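Uncharacterized DUF364 family protein (Pyrococcus horikoshii, PDB 3NPG) is of unknown function but may take part in heavy-metal chelation. Local coordinates at residues V47-L51 and S173-N177. Residues are numbered along the deposited sequence; the frame is centred on the assembly and turned at random.
Sequences VAMTL and SCIVN
Met49 comes nearest to Ser173, their CA atoms 6.0 Å apart, where the end of strand 43-49 runs past a short, weakly bonded helical turn at 174-177. No hydrogen bond joins the two segments. Within 173-177, Ser173 O accepts Asn177 N at 3.2 Å; Val176 points its CB toward 47-51.

Val176 is the wedge. One branch, CG1, meets Ala48 CB at 3.9 Å; the other, CG2, lies 3.6 Å from Met49 O and also touches Leu51. Leu51 slants across Val176 and Asn177, its CD1 set 3.7 Å from Val176 CG2 and 3.8 Å from Asn177 CB. Selenomethionine Met49 has CG anti to the backbone N (chi1 -175°), and its extended chain carries SE to 3.9 Å from Ser173 CB, with a bound acetate close by; the bend at chi3 then turns only the terminal CE. Ser173 OG bonds to Ser171 OG, Asn177 OD1 to Thr179 OG1.

Helix 79-96 backs the contact through Val86, which touches both Ala48 and Val176. The contact thus joins the end of strand 43-49, outermost in its antiparallel sheet within the chain, and the loop that follows it to the helical turn after parallel strand 167-171, in a sheet whose strand order is consistent with a Rossmann-like fold.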
ATOM      1  N   VAL A  47      11.822   5.422  22.841  1.00 21.26           N
ATOM      2  CA  VAL A  47      11.544   5.212  21.420  1.00 20.80           C
ATOM      3  C   VAL A  47      10.087   4.866  21.168  1.00 25.07           C
ATOM      4  O   VAL A  47       9.411   4.358  22.057  1.00 24.42           O
ATOM      5  CB  VAL A  47      12.506   4.174  20.762  1.00 24.58           C
ATOM      6  CG1 VAL A  47      13.943   4.684  20.742  1.00 24.44           C
ATOM      7  CG2 VAL A  47      12.418   2.818  21.456  1.00 24.37           C
ATOM      8  N   ALA A  48       9.598   5.168  19.958  1.00 22.23           N
ATOM      9  CA  ALA A  48       8.248   4.812  19.524  1.00 22.16           C
ATOM     10  C   ALA A  48       8.280   4.513  18.043  1.00 28.17           C
ATOM     11  O   ALA A  48       8.783   5.329  17.265  1.00 28.74           O
ATOM     12  CB  ALA A  48       7.281   5.948  19.810  1.00 22.88           C
HETATM   13  N   MSE A  49       7.827   3.305  17.648  1.00 24.69           N
HETATM   14  CA  MSE A  49       7.874   2.869  16.249  1.00 24.21           C
HETATM   15  C   MSE A  49       7.184   3.839  15.298  1.00 28.84           C
HETATM   16  O   MSE A  49       6.020   4.191  15.500  1.00 29.00           O
HETATM   17  CB  MSE A  49       7.300   1.459  16.091  1.00 26.02           C
HETATM   18  CG  MSE A  49       7.442   0.914  14.686  1.00 33.00           C
HETATM   19 SE   MSE A  49       6.633  -0.805  14.484  0.75 40.59          SE
HETATM   20  CE  MSE A  49       8.205  -1.893  14.741  1.00 37.57           C
ATOM     21  N   THR A  50       7.900   4.252  14.248  1.00 25.59           N
ATOM     22  CA  THR A  50       7.358   5.119  13.214  1.00 25.17           C
ATOM     23  C   THR A  50       6.567   4.279  12.237  1.00 30.41           C
ATOM     24  O   THR A  50       7.049   3.233  11.789  1.00 30.81           O
ATOM     25  CB  THR A  50       8.493   5.900  12.524  1.00 23.56           C
ATOM     26  OG1 THR A  50       9.258   6.581  13.517  1.00 21.66           O
ATOM     27  CG2 THR A  50       7.978   6.895  11.510  1.00 17.06           C
ATOM     28  N   LEU A  51       5.325   4.687  11.960  1.00 27.00           N
ATOM     29  CA  LEU A  51       4.453   3.977  11.033  1.00 26.43           C
ATOM     30  C   LEU A  51       4.203   4.857   9.801  1.00 32.11           C
ATOM     31  O   LEU A  51       3.248   5.645   9.781  1.00 31.61           O
ATOM     32  CB  LEU A  51       3.121   3.601  11.724  1.00 25.61           C
ATOM     33  CG  LEU A  51       3.242   2.821  13.042  1.00 28.40           C
ATOM     34  CD1 LEU A  51       1.943   2.831  13.789  1.00 28.18           C
ATOM     35  CD2 LEU A  51       3.705   1.393  12.800  1.00 29.88           C
ATOM     36  N   SER A 173       3.275  -1.131  18.994  1.00 23.37           N
ATOM     37  CA  SER A 173       2.912  -0.101  18.023  1.00 22.89           C
ATOM     38  C   SER A 173       1.407   0.198  18.071  1.00 26.38           C
ATOM     39  O   SER A 173       0.961   1.181  17.485  1.00 26.46           O
ATOM     40  CB  SER A 173       3.327  -0.521  16.615  1.00 26.30           C
ATOM     41  OG  SER A 173       2.654  -1.699  16.203  1.00 37.10           O
ATOM     42  N   CYS A 174       0.628  -0.632  18.804  1.00 22.57           N
ATOM     43  CA  CYS A 174      -0.807  -0.396  18.992  1.00 22.70           C
ATOM     44  C   CYS A 174      -1.035   0.842  19.878  1.00 26.06           C
ATOM     45  O   CYS A 174      -2.138   1.385  19.916  1.00 24.50           O
ATOM     46  CB  CYS A 174      -1.502  -1.638  19.559  1.00 23.33           C
ATOM     47  SG  CYS A 174      -0.964  -2.102  21.225  1.00 27.12           S
ATOM     48  N   ILE A 175       0.036   1.316  20.543  1.00 24.44           N
ATOM     49  CA  ILE A 175      -0.001   2.524  21.364  1.00 25.22           C
ATOM     50  C   ILE A 175       0.059   3.785  20.461  1.00 31.29           C
ATOM     51  O   ILE A 175      -0.706   4.725  20.673  1.00 31.88           O
ATOM     52  CB  ILE A 175       1.145   2.498  22.423  1.00 28.11           C
ATOM     53  CG1 ILE A 175       0.994   1.278  23.378  1.00 28.52           C
ATOM     54  CG2 ILE A 175       1.202   3.815  23.208  1.00 29.37           C
ATOM     55  CD1 ILE A 175       2.240   0.997  24.281  1.00 34.46           C
ATOM     56  N   VAL A 176       0.920   3.765  19.416  1.00 27.83           N
ATOM     57  CA  VAL A 176       1.066   4.906  18.509  1.00 27.96           C
ATOM     58  C   VAL A 176      -0.092   5.053  17.499  1.00 32.05           C
ATOM     59  O   VAL A 176      -0.453   6.180  17.159  1.00 32.86           O
ATOM     60  CB  VAL A 176       2.473   4.993  17.825  1.00 32.02           C
ATOM     61  CG1 VAL A 176       3.503   5.587  18.767  1.00 31.64           C
ATOM     62  CG2 VAL A 176       2.932   3.638  17.314  1.00 31.86           C
ATOM     63  N   ASN A 177      -0.691   3.923  17.041  1.00 27.28           N
ATOM     64  CA  ASN A 177      -1.778   3.977  16.039  1.00 26.87           C
ATOM     65  C   ASN A 177      -3.212   4.110  16.640  1.00 30.37           C
ATOM     66  O   ASN A 177      -4.155   4.431  15.914  1.00 30.68           O
ATOM     67  CB  ASN A 177      -1.686   2.807  15.042  1.00 25.95           C
ATOM     68  CG  ASN A 177      -1.815   1.438  15.664  1.00 43.40           C
ATOM     69  OD1 ASN A 177      -2.413   1.260  16.729  1.00 37.26           O
ATOM     70  ND2 ASN A 177      -1.323   0.428  14.966  1.00 33.68           N
TER